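Local coordinates for DHHA1 domain protein (Clostridium perfringens, PDB 3KEW) that probably removes wrongly attached amino acids from tRNA, as relatives of the alanyl-tRNA synthetase editing domain do, and binds a zinc ion, at residues Lys24-Gly28 with Lys29-Leu33; Pro76-Leu79 with Lys80-Cys84; Glu89-Phe92 with Asp93-Gln97; Glu143-Ala146 with Asn147-Phe151; Glu215-Asn219 with Ala220-Glu224. One frame throughout, in Å; residues are numbered along the deposited sequence.

Contact 1: Lys24-Gly28 with Lys29-Leu33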
# COMPACT_ATOMS: atom_id res chain seq x y z
N LYS A 24 -5.32 14.38 -23.01
CA LYS A 24 -5.86 13.56 -24.10
C LYS A 24 -7.31 13.17 -23.83
O LYS A 24 -7.60 12.53 -22.82
CB LYS A 24 -5.03 12.29 -24.30
CG LYS A 24 -3.63 12.52 -24.82
CD LYS A 24 -3.04 11.22 -25.33
CE LYS A 24 -1.64 11.41 -25.85
NZ LYS A 24 -1.07 10.12 -26.29
N GLU A 25 -8.21 13.56 -24.73
CA GLU A 25 -9.61 13.13 -24.64
C GLU A 25 -9.79 11.74 -25.25
O GLU A 25 -9.59 11.54 -26.45
CB GLU A 25 -10.54 14.13 -25.32
CG GLU A 25 -12.01 13.83 -25.06
CD GLU A 25 -12.96 14.72 -25.84
OE1 GLU A 25 -12.64 15.91 -26.06
OE2 GLU A 25 -14.05 14.22 -26.22
N ILE A 26 -10.15 10.79 -24.40
CA ILE A 26 -10.40 9.41 -24.84
C ILE A 26 -11.83 9.04 -24.44
O ILE A 26 -12.12 8.84 -23.26
CB ILE A 26 -9.34 8.42 -24.27
CG1 ILE A 26 -7.93 8.81 -24.75
CG2 ILE A 26 -9.65 6.98 -24.69
CD1 ILE A 26 -6.78 8.23 -23.92
N ASP A 27 -12.69 8.97 -25.46
CA ASP A 27 -14.16 8.84 -25.34
C ASP A 27 -14.82 9.31 -24.03
O ASP A 27 -15.06 8.51 -23.12
CB ASP A 27 -14.68 7.44 -25.79
CG ASP A 27 -13.71 6.30 -25.49
OD1 ASP A 27 -12.63 6.25 -26.11
OD2 ASP A 27 -14.06 5.43 -24.67
N GLY A 28 -15.10 10.61 -23.96
CA GLY A 28 -15.86 11.19 -22.86
C GLY A 28 -15.03 11.67 -21.67
O GLY A 28 -15.47 12.54 -20.92
N LYS A 29 -13.84 11.09 -21.52
CA LYS A 29 -12.98 11.33 -20.36
C LYS A 29 -11.65 11.98 -20.75
O LYS A 29 -11.15 11.78 -21.86
CB LYS A 29 -12.71 10.02 -19.62
CG LYS A 29 -13.96 9.34 -19.05
CD LYS A 29 -13.72 7.85 -18.86
CE LYS A 29 -15.03 7.09 -18.71
NZ LYS A 29 -14.83 5.62 -18.87
N PHE A 30 -11.07 12.72 -19.81
CA PHE A 30 -9.86 13.51 -20.07
C PHE A 30 -8.66 13.00 -19.27
O PHE A 30 -8.56 13.22 -18.06
CB PHE A 30 -10.13 15.00 -19.83
CG PHE A 30 -11.14 15.59 -20.78
CD1 PHE A 30 -12.51 15.53 -20.50
CD2 PHE A 30 -10.74 16.17 -21.98
CE1 PHE A 30 -13.45 16.05 -21.38
CE2 PHE A 30 -11.67 16.71 -22.87
CZ PHE A 30 -13.03 16.64 -22.57
N HIS A 31 -7.78 12.31 -19.98
CA HIS A 31 -6.59 11.70 -19.38
C HIS A 31 -5.48 12.74 -19.26
O HIS A 31 -4.92 13.18 -20.28
CB HIS A 31 -6.11 10.52 -20.24
CG HIS A 31 -7.04 9.34 -20.24
ND1 HIS A 31 -6.58 8.04 -20.20
CD2 HIS A 31 -8.39 9.26 -20.30
CE1 HIS A 31 -7.61 7.21 -20.23
NE2 HIS A 31 -8.72 7.93 -20.28
N VAL A 32 -5.16 13.15 -18.04
CA VAL A 32 -4.14 14.19 -17.82
C VAL A 32 -2.85 13.72 -17.14
O VAL A 32 -2.86 12.82 -16.29
CB VAL A 32 -4.70 15.46 -17.10
CG1 VAL A 32 -5.91 16.03 -17.83
CG2 VAL A 32 -5.02 15.19 -15.62
N LEU A 33 -1.74 14.33 -17.54
CA LEU A 33 -0.46 14.14 -16.88
C LEU A 33 -0.23 15.38 -16.02
O LEU A 33 -0.73 16.46 -16.35
CB LEU A 33 0.66 14.00 -17.91
CG LEU A 33 1.62 12.81 -17.80
CD1 LEU A 33 2.40 12.64 -19.09
CD2 LEU A 33 2.56 12.95 -16.61

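Contact 2: Pro76-Leu79 with Lys80-Cys84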
# COMPACT_ATOMS: atom_id res chain seq x y z
N PRO A 76 -10.58 20.06 -18.36
CA PRO A 76 -9.80 21.09 -17.68
C PRO A 76 -9.88 22.42 -18.42
O PRO A 76 -9.87 22.45 -19.65
CB PRO A 76 -8.37 20.55 -17.73
CG PRO A 76 -8.36 19.52 -18.81
CD PRO A 76 -9.73 18.94 -18.82
N LYS A 77 -9.99 23.51 -17.66
CA LYS A 77 -9.93 24.86 -18.22
C LYS A 77 -8.59 25.47 -17.83
O LYS A 77 -7.67 25.54 -18.65
CB LYS A 77 -11.12 25.70 -17.74
CG LYS A 77 -12.36 25.62 -18.64
CD LYS A 77 -13.15 24.32 -18.46
CE LYS A 77 -13.83 23.88 -19.76
NZ LYS A 77 -15.08 24.63 -20.07
N LYS A 78 -8.48 25.88 -16.56
CA LYS A 78 -7.22 26.31 -15.96
C LYS A 78 -6.27 25.11 -15.86
O LYS A 78 -6.71 23.99 -15.60
CB LYS A 78 -7.49 26.91 -14.58
CG LYS A 78 -6.30 27.59 -13.92
CD LYS A 78 -6.73 28.32 -12.66
CE LYS A 78 -5.53 28.86 -11.88
NZ LYS A 78 -4.75 29.87 -12.64
N LEU A 79 -4.98 25.34 -16.10
CA LEU A 79 -4.02 24.24 -16.04
C LEU A 79 -2.74 24.47 -15.22
O LEU A 79 -1.93 23.56 -15.08
CB LEU A 79 -3.73 23.67 -17.43
CG LEU A 79 -4.08 24.46 -18.69
CD1 LEU A 79 -2.83 24.92 -19.41
CD2 LEU A 79 -4.96 23.60 -19.59
N LYS A 80 -2.58 25.66 -14.64
CA LYS A 80 -1.43 25.93 -13.78
C LYS A 80 -1.88 26.17 -12.34
O LYS A 80 -2.98 26.68 -12.11
CB LYS A 80 -0.62 27.13 -14.29
CG LYS A 80 0.23 26.80 -15.50
CD LYS A 80 0.99 28.00 -16.04
CE LYS A 80 1.89 27.58 -17.19
NZ LYS A 80 2.65 28.72 -17.76
N ASN A 81 -1.01 25.80 -11.39
CA ASN A 81 -1.21 26.07 -9.96
C ASN A 81 -2.57 25.56 -9.45
O ASN A 81 -3.33 26.27 -8.80
CB ASN A 81 -1.02 27.58 -9.68
CG ASN A 81 -0.85 27.89 -8.21
OD1 ASN A 81 -0.10 27.23 -7.49
ND2 ASN A 81 -1.57 28.91 -7.74
N LEU A 82 -2.87 24.31 -9.78
CA LEU A 82 -4.18 23.74 -9.47
C LEU A 82 -4.19 23.11 -8.09
O LEU A 82 -3.23 22.46 -7.68
CB LEU A 82 -4.56 22.68 -10.51
CG LEU A 82 -4.48 23.09 -11.98
CD1 LEU A 82 -4.62 21.86 -12.83
CD2 LEU A 82 -5.55 24.12 -12.34
N GLN A 83 -5.29 23.33 -7.37
CA GLN A 83 -5.54 22.64 -6.10
C GLN A 83 -5.93 21.18 -6.36
O GLN A 83 -6.98 20.90 -6.96
CB GLN A 83 -6.64 23.33 -5.30
CG GLN A 83 -6.15 24.06 -4.06
CD GLN A 83 -5.55 23.12 -3.03
OE1 GLN A 83 -4.33 23.01 -2.91
NE2 GLN A 83 -6.41 22.44 -2.27
N CYS A 84 -5.07 20.27 -5.93
CA CYS A 84 -5.31 18.84 -6.09
C CYS A 84 -5.40 18.16 -4.73
O CYS A 84 -4.49 18.30 -3.90
CB CYS A 84 -4.20 18.19 -6.90
SG CYS A 84 -3.82 19.00 -8.47

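Contact 3: Glu89-Phe92 with Asp93-Gln97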
# COMPACT_ATOMS: atom_id res chain seq x y z
N GLU A 89 -9.67 9.09 2.76
CA GLU A 89 -10.28 7.93 3.39
C GLU A 89 -9.94 6.64 2.62
O GLU A 89 -9.54 5.65 3.22
CB GLU A 89 -11.79 8.12 3.54
CG GLU A 89 -12.23 8.58 4.94
CD GLU A 89 -11.51 9.84 5.44
OE1 GLU A 89 -11.83 10.95 4.95
OE2 GLU A 89 -10.64 9.72 6.33
N ARG A 90 -10.08 6.70 1.30
CA ARG A 90 -9.72 5.60 0.42
C ARG A 90 -8.23 5.27 0.51
O ARG A 90 -7.85 4.11 0.58
CB ARG A 90 -10.08 5.95 -1.02
CG ARG A 90 -9.79 4.86 -2.03
CD ARG A 90 -9.95 5.39 -3.45
NE ARG A 90 -9.37 4.48 -4.44
CZ ARG A 90 -10.04 3.52 -5.06
NH1 ARG A 90 -11.34 3.34 -4.82
NH2 ARG A 90 -9.42 2.75 -5.94
N ARG A 91 -7.41 6.32 0.47
CA ARG A 91 -5.95 6.21 0.53
C ARG A 91 -5.55 5.46 1.77
O ARG A 91 -4.84 4.46 1.70
CB ARG A 91 -5.35 7.61 0.68
CG ARG A 91 -4.25 7.97 -0.23
CD ARG A 91 -3.09 7.01 -0.34
NE ARG A 91 -2.20 7.65 -1.30
CZ ARG A 91 -1.09 8.30 -0.99
NH1 ARG A 91 -0.65 8.32 0.26
NH2 ARG A 91 -0.38 8.88 -1.93
N PHE A 92 -5.97 6.00 2.91
CA PHE A 92 -5.55 5.54 4.23
C PHE A 92 -6.06 4.12 4.50
O PHE A 92 -5.34 3.31 5.09
CB PHE A 92 -6.00 6.53 5.31
CG PHE A 92 -5.27 6.36 6.62
CD1 PHE A 92 -3.88 6.41 6.67
CD2 PHE A 92 -5.97 6.15 7.80
CE1 PHE A 92 -3.19 6.25 7.87
CE2 PHE A 92 -5.30 5.99 9.02
CZ PHE A 92 -3.90 6.04 9.05
N ASP A 93 -7.28 3.84 4.07
CA ASP A 93 -7.84 2.48 4.17
C ASP A 93 -6.91 1.45 3.54
O ASP A 93 -6.54 0.47 4.19
CB ASP A 93 -9.23 2.40 3.52
CG ASP A 93 -9.78 0.98 3.48
OD1 ASP A 93 -9.84 0.34 4.55
OD2 ASP A 93 -10.13 0.51 2.38
N GLY A 94 -6.50 1.70 2.30
CA GLY A 94 -5.56 0.84 1.58
C GLY A 94 -4.19 0.78 2.23
O GLY A 94 -3.57 -0.28 2.24
N MET A 95 -3.71 1.91 2.76
CA MET A 95 -2.45 1.94 3.51
C MET A 95 -2.50 0.99 4.72
O MET A 95 -1.56 0.21 4.94
CB MET A 95 -2.11 3.38 3.97
CG MET A 95 -1.73 4.39 2.84
SD MET A 95 -1.60 6.13 3.32
CE MET A 95 -0.03 6.05 4.20
N GLN A 96 -3.59 1.05 5.49
CA GLN A 96 -3.79 0.21 6.68
C GLN A 96 -3.90 -1.29 6.37
O GLN A 96 -3.27 -2.12 7.04
CB GLN A 96 -5.02 0.66 7.50
CG GLN A 96 -4.84 2.00 8.19
CD GLN A 96 -6.08 2.47 8.91
OE1 GLN A 96 -7.17 2.51 8.34
NE2 GLN A 96 -5.92 2.85 10.17
N GLN A 97 -4.68 -1.65 5.34
CA GLN A 97 -4.83 -3.07 4.96
C GLN A 97 -3.54 -3.70 4.48
O GLN A 97 -3.30 -4.88 4.74
CB GLN A 97 -5.91 -3.28 3.88
CG GLN A 97 -7.25 -2.65 4.16
CD GLN A 97 -7.67 -2.68 5.63
OE1 GLN A 97 -7.77 -3.75 6.24
NE2 GLN A 97 -7.96 -1.50 6.18

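Contact 4: Glu143-Ala146 with Asn147-Phe151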
# COMPACT_ATOMS: atom_id res chain seq x y z
N GLU A 143 -2.69 -12.75 16.00
CA GLU A 143 -3.59 -11.60 16.14
C GLU A 143 -3.27 -10.75 17.38
O GLU A 143 -3.21 -9.52 17.30
CB GLU A 143 -5.04 -12.08 16.19
CG GLU A 143 -6.09 -10.95 16.19
CD GLU A 143 -7.51 -11.44 16.43
OE1 GLU A 143 -8.44 -10.95 15.76
OE2 GLU A 143 -7.70 -12.31 17.30
N LYS A 144 -3.05 -11.41 18.52
CA LYS A 144 -2.71 -10.75 19.78
C LYS A 144 -1.38 -10.02 19.67
O LYS A 144 -1.28 -8.84 20.07
CB LYS A 144 -2.65 -11.79 20.90
CG LYS A 144 -2.83 -11.23 22.30
CD LYS A 144 -2.84 -12.36 23.33
CE LYS A 144 -3.12 -11.83 24.74
NZ LYS A 144 -3.03 -12.93 25.75
N GLU A 145 -0.38 -10.70 19.13
CA GLU A 145 0.96 -10.14 18.96
C GLU A 145 0.98 -8.96 17.98
O GLU A 145 1.67 -7.96 18.21
CB GLU A 145 1.94 -11.24 18.56
CG GLU A 145 3.37 -10.77 18.27
CD GLU A 145 4.22 -10.57 19.52
OE1 GLU A 145 3.70 -10.70 20.65
OE2 GLU A 145 5.42 -10.28 19.37
N ALA A 146 0.20 -9.07 16.91
CA ALA A 146 0.08 -7.98 15.94
C ALA A 146 -0.44 -6.72 16.62
O ALA A 146 0.16 -5.65 16.50
CB ALA A 146 -0.82 -8.39 14.78
N ASN A 147 -1.53 -6.87 17.37
CA ASN A 147 -2.12 -5.78 18.14
C ASN A 147 -1.20 -5.25 19.23
O ASN A 147 -1.21 -4.06 19.51
CB ASN A 147 -3.46 -6.21 18.72
CG ASN A 147 -4.57 -6.13 17.71
OD1 ASN A 147 -4.91 -5.05 17.24
ND2 ASN A 147 -5.14 -7.28 17.36
N ARG A 148 -0.41 -6.14 19.82
CA ARG A 148 0.61 -5.74 20.77
C ARG A 148 1.68 -4.84 20.14
O ARG A 148 2.10 -3.85 20.75
CB ARG A 148 1.27 -6.96 21.43
CG ARG A 148 2.21 -6.58 22.57
CD ARG A 148 3.00 -7.75 23.10
NE ARG A 148 4.04 -8.19 22.16
CZ ARG A 148 5.26 -7.67 22.09
NH1 ARG A 148 5.63 -6.67 22.88
NH2 ARG A 148 6.12 -8.16 21.21
N LEU A 149 2.11 -5.18 18.92
CA LEU A 149 3.11 -4.37 18.23
C LEU A 149 2.53 -3.07 17.66
O LEU A 149 3.27 -2.09 17.49
CB LEU A 149 3.86 -5.17 17.15
CG LEU A 149 4.77 -6.31 17.63
CD1 LEU A 149 5.39 -7.05 16.44
CD2 LEU A 149 5.86 -5.80 18.59
N ILE A 150 1.22 -3.04 17.38
CA ILE A 150 0.53 -1.78 17.07
C ILE A 150 0.69 -0.81 18.24
O ILE A 150 1.12 0.35 18.06
CB ILE A 150 -0.99 -1.99 16.77
CG1 ILE A 150 -1.19 -2.68 15.42
CG2 ILE A 150 -1.73 -0.64 16.79
CD1 ILE A 150 -2.65 -3.00 15.05
N PHE A 151 0.40 -1.30 19.44
CA PHE A 151 0.50 -0.41 20.58
C PHE A 151 1.95 -0.17 21.02
O PHE A 151 2.22 0.87 21.62
CB PHE A 151 -0.50 -0.79 21.67
CG PHE A 151 -1.93 -0.63 21.23
CD1 PHE A 151 -2.76 -1.74 21.05
CD2 PHE A 151 -2.44 0.64 20.93
CE1 PHE A 151 -4.07 -1.59 20.62
CE2 PHE A 151 -3.75 0.80 20.49
CZ PHE A 151 -4.57 -0.32 20.34

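Contact 5: Glu215-Asn219 with Ala220-Glu224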
# COMPACT_ATOMS: atom_id res chain seq x y z
N GLU A 215 -9.82 -20.36 6.46
CA GLU A 215 -10.08 -21.69 5.91
C GLU A 215 -8.86 -22.22 5.16
O GLU A 215 -7.93 -21.47 4.86
CB GLU A 215 -11.33 -21.71 5.02
CG GLU A 215 -11.30 -20.79 3.83
CD GLU A 215 -12.66 -20.64 3.16
OE1 GLU A 215 -12.71 -20.62 1.92
OE2 GLU A 215 -13.69 -20.55 3.88
N LYS A 216 -8.88 -23.52 4.88
CA LYS A 216 -7.80 -24.15 4.13
C LYS A 216 -7.90 -23.78 2.65
O LYS A 216 -8.99 -23.77 2.08
CB LYS A 216 -7.80 -25.67 4.34
CG LYS A 216 -6.69 -26.44 3.60
CD LYS A 216 -6.04 -27.51 4.47
CE LYS A 216 -4.85 -26.96 5.25
NZ LYS A 216 -4.06 -28.04 5.89
N HIS A 217 -6.77 -23.44 2.05
CA HIS A 217 -6.70 -23.26 0.60
C HIS A 217 -5.47 -24.00 0.09
O HIS A 217 -4.34 -23.55 0.30
CB HIS A 217 -6.65 -21.78 0.20
CG HIS A 217 -6.83 -21.56 -1.27
ND1 HIS A 217 -5.78 -21.60 -2.15
CD2 HIS A 217 -7.95 -21.36 -2.00
CE1 HIS A 217 -6.24 -21.40 -3.38
NE2 HIS A 217 -7.55 -21.26 -3.32
N LYS A 218 -5.72 -25.14 -0.55
CA LYS A 218 -4.67 -26.08 -0.97
C LYS A 218 -3.68 -26.37 0.17
O LYS A 218 -4.07 -26.96 1.17
CB LYS A 218 -3.98 -25.61 -2.27
CG LYS A 218 -4.98 -25.35 -3.40
CD LYS A 218 -4.33 -24.94 -4.72
CE LYS A 218 -5.41 -24.81 -5.80
NZ LYS A 218 -4.83 -24.65 -7.17
N ASN A 219 -2.43 -25.94 0.05
CA ASN A 219 -1.43 -26.21 1.09
C ASN A 219 -1.30 -25.09 2.13
O ASN A 219 -0.36 -25.07 2.93
CB ASN A 219 -0.06 -26.49 0.46
CG ASN A 219 -0.07 -27.71 -0.43
OD1 ASN A 219 -0.84 -28.64 -0.22
ND2 ASN A 219 0.79 -27.71 -1.44
N ALA A 220 -2.26 -24.17 2.12
CA ALA A 220 -2.19 -22.97 2.93
C ALA A 220 -3.44 -22.73 3.79
O ALA A 220 -4.49 -23.33 3.55
CB ALA A 220 -1.92 -21.75 2.01
N THR A 221 -3.31 -21.86 4.79
CA THR A 221 -4.47 -21.33 5.51
C THR A 221 -4.73 -19.91 5.02
O THR A 221 -3.90 -19.02 5.22
CB THR A 221 -4.26 -21.33 7.05
OG1 THR A 221 -3.88 -22.65 7.48
CG2 THR A 221 -5.54 -20.93 7.76
N ARG A 222 -5.86 -19.71 4.35
CA ARG A 222 -6.30 -18.40 3.91
C ARG A 222 -7.02 -17.66 5.04
O ARG A 222 -8.10 -18.07 5.45
CB ARG A 222 -7.21 -18.53 2.69
CG ARG A 222 -7.77 -17.21 2.16
CD ARG A 222 -8.04 -17.30 0.68
NE ARG A 222 -6.79 -17.46 -0.07
CZ ARG A 222 -6.72 -17.64 -1.38
NH1 ARG A 222 -7.83 -17.69 -2.11
NH2 ARG A 222 -5.54 -17.77 -1.97
N ILE A 223 -6.41 -16.58 5.51
CA ILE A 223 -6.88 -15.83 6.67
C ILE A 223 -7.51 -14.49 6.26
O ILE A 223 -6.84 -13.67 5.64
CB ILE A 223 -5.69 -15.57 7.64
CG1 ILE A 223 -5.11 -16.91 8.13
CG2 ILE A 223 -6.11 -14.69 8.80
CD1 ILE A 223 -3.94 -16.76 9.05
N GLU A 224 -8.79 -14.28 6.57
CA GLU A 224 -9.46 -12.98 6.35
C GLU A 224 -9.21 -12.02 7.51
O GLU A 224 -9.42 -12.37 8.67
CB GLU A 224 -10.98 -13.16 6.18
CG GLU A 224 -11.42 -13.48 4.78
CD GLU A 224 -12.91 -13.73 4.66
OE1 GLU A 224 -13.28 -14.76 4.05
OE2 GLU A 224 -13.71 -12.91 5.17

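Contact 1: Lys24-Gly28 with Lys29-Leu33
Glu25 and Phe30 meet on one face of a tight beta hairpin, while Ile26 lies against His31 on the other, so a single turn gives two aliphatic-on-aromatic contacts. Glu25 and Phe30 are a non-hydrogen-bonded pair whose side chains run alongside each other in the same direction. With CG anti to the backbone N (chi1 -171°) and the chain extended, Glu25 lays its CG over the ring face as a CH-pi contact, 4.1 Å from the Phe30 centroid. Its carboxylate, turned 52° from the ring plane, brings OE1 to 3.4 Å from Phe30 CE2. On the far face the pairing is diagonal: Ile26 crosses the imidazole at about a right angle and sets CD1 above the ring centre, 3.8 Å from the His31 centroid. Tyr62 OH holds His31 ND1 by a hydrogen bond, which helps to fix the ring beneath the methyl group.

The backbone sets this register. Lys24 and His31 exchange a full pair of bonds, Lys24 N to His31 O at 3.0 Å and His31 N to Lys24 O at 2.9 Å. Nearer the turn, Ile26 N reaches Lys29 O at 2.9 Å, but the return bond from Lys29 N to Ile26 O is weak at 3.3 Å. Asp27 and Gly28 close the two-residue loop, Gly28 with a positive phi of 90° at which a beta carbon would jam against the Asp27 carbonyl.

The hairpin belongs to the closed antiparallel barrel: beyond strand 29-34 comes strand 67-72, where Phe30 bonds through its backbone to Leu72, and the Phe30 side chain reaches the loop at Glu75.

Contact 2: Pro76-Leu79 with Lys80-Cys84
Lys78 folds over Lys80 and Leu82 at a surface bend that leads into strand 82-86 of the six-stranded barrel. Three successive residues, Lys78, Leu79 and Lys80, carry most of the contact, and Leu82 packs beneath them. Lys78 leaves the chain with CG anti to the backbone N (chi1 -171°) and runs extended, which carries CE to 3.4 Å from Lys80 O; the bend at its last torsion only turns NZ. Farther back along the same chain, Lys78 CG touches Leu82 CD2 at 3.9 Å as the two side chains slide past each other in opposite directions.

Leu79 contributes mainly through its backbone. Its carbonyl lies against the Leu82 isobutyl group, with Leu79 O 3.9 Å from Leu82 CD1, and a backbone hydrogen bond between Leu79 and Ile20 ties the bend to strand 15-26. Lys80 sends an extended chain outward from this turn, touching Glu19 of that strand. Asn81 then takes a positive phi of 54°, the step by which the chain turns into the strand.

Leu82 is the buried member, packing on Ile53 of strand 51-53 while its two methyl groups divide between neighbouring carbonyls: CD1 sits by that of Leu79, and CD2 lies 3.5 Å from Lys78 O.

Contact 3: Glu89-Phe92 with Asp93-Gln97
Phe92 O receives the Gln96 amide at 2.9 Å, one of four successive i to i+4 bonds that carry the helix from Glu89 to Gln96. Asp93 N to Glu89 O and Met95 N to Arg91 O are both 3.0 Å, while Gly94 N to Arg90 O is longer at 3.3 Å. Next in the run, Asp93 O takes two donors, the backbone N of Gln97 and its side-chain NE2, the latter at 3.1 Å.

The packing uses both i+3 and i+4 neighbours. Gln96 places CG over one face of the Phe92 ring, 4.2 Å from its centroid, and its amide stacks there at 29° to the ring, with Gln96 NE2 3.4 Å from Phe92 CE2; the same NE2 is held by Asp205 O. Met95, with chi1 -69° and an extended chi2 (170°), brings SD to the edge of the Phe92 ring in a Met-aromatic contact, 4.1 Å from Phe92 CD1. That sulfur also lies at the edge of the Arg91 guanidinium.

Asp93 is salt-bridged to Arg230. The turn lies in helix 88-112, which farther along bears His98 and His102 of the zinc site; Asp49, salt-bridged to Arg91, and Asp205 approach from loops, and Gln97 bonds to Ala227 O and Tyr225 OH of strand 220-227.

Contact 4: Glu143-Ala146 with Asn147-Phe151
The Arg148 guanidinium presents its edge to Glu145 in an i to i+3 salt bridge on helix 136-152. Arg148 grips side-on: NE bonds to Glu145 OE1 and NH2 to Glu145 OE2, each at 2.9 Å, the second bond nearly straight at 176°. Both oxygens lie near the guanidinium plane, yet the carboxylate is met from above its own plane, because the two flat groups are turned 45° from each other. The fit depends on a bend in each chain, at chi2 in Glu145 (81°) and at chi3 in Arg148, which brings two side chains that set off the same way into step.

A second flat group, the Asn147 amide, turns back on the helix. Its ND2 reaches Glu143 O at 3.0 Å while Asn147 N reaches the same oxygen at 3.1 Å; the two donors come from opposite faces of the carbonyl plane, so one acceptor is gripped twice. Asn147 ND2 also bonds to Ile209 O, and Glu143 OE1 to Ile211 N, so this face of the helix is tied to strand 209-217.

Ala146 and Ile150 turn to Leu103 of helix 88-112 and to Ile209. Their own link is a helical bond, Ile150 N to Ala146 O at 3.0 Å. Beside it, the Ile150 CG1 methylene lies 3.4 Å from Ala146 O.

Contact 5: Glu215-Asn219 with Ala220-Glu224
A type II' beta turn from His217 to Ala220 closes this antiparallel hairpin, and across it the Arg222 guanidinium stacks flat on the His217 ring. Its strands, 209-217 and 220-227, are neighbours in the four-stranded antiparallel sheet and lie partly within the region related to the second additional domain of threonyl and alanyl tRNA synthetases. His217 and Arg222 are diagonal neighbours on one face: His217 pairs with Ala220, Arg222 with Glu215. Both side chains have CG anti to the backbone N, chi1 -170° in His217 and 178° in Arg222, and, starting from the same sheet face, run side by side. A bend at chi3 of Arg222 then levels its planar end over the imidazole, the planes 15° and the centres 3.9 Å apart. Arg222 NH1 lies 3.7 Å from His217 CD2, and Arg222 NH2 is 3.8 Å from His217 ND1. Arg222 NH2 also forms a salt bridge with Asp129 of strand 126-131, which holds the group over the ring. The positive charge so close above it would probably disfavour protonation of His217, though Asp129 would partly offset this.

Behind this stack, Glu215 N meets Arg222 O at 3.0 Å and Arg222 N meets Glu215 O at 2.8 Å; at the turn, His217 N reaches Ala220 O at 2.7 Å, and Ala220 N returns to His217 O. Lys218 supplies the positive phi that a II' turn needs at its second position.

On the reverse face Thr221 sits opposite Lys216, its OG1 bonded to Gly132 O. At this non-hydrogen-bonded pair the backbones also meet through CA-H...O contacts, Thr221 CA standing 3.5 Å from Glu215 O.

How the contacts relate
Contacts 1 and 5 show one principle twice: each is a hairpin end in an antiparallel sheet with a diagonal pair, but a methyl group meets the imidazole in contact 1 and a guanidinium in contact 5. Contacts 1 and 2 are surface contacts that share the barrel and touch where Phe30 CB packs on Pro76 CD; contact 2 relies on packing alone across its bend. Contacts 3, 4 and 5 are partly buried. Of the two helical turns, contact 3 lies nearest the centre of the chain and sends its charges to loops, whereas contact 4 closes a salt bridge within its own helix. Contacts 4 and 5 both engage strand 209-217, their centres about 22 Å apart.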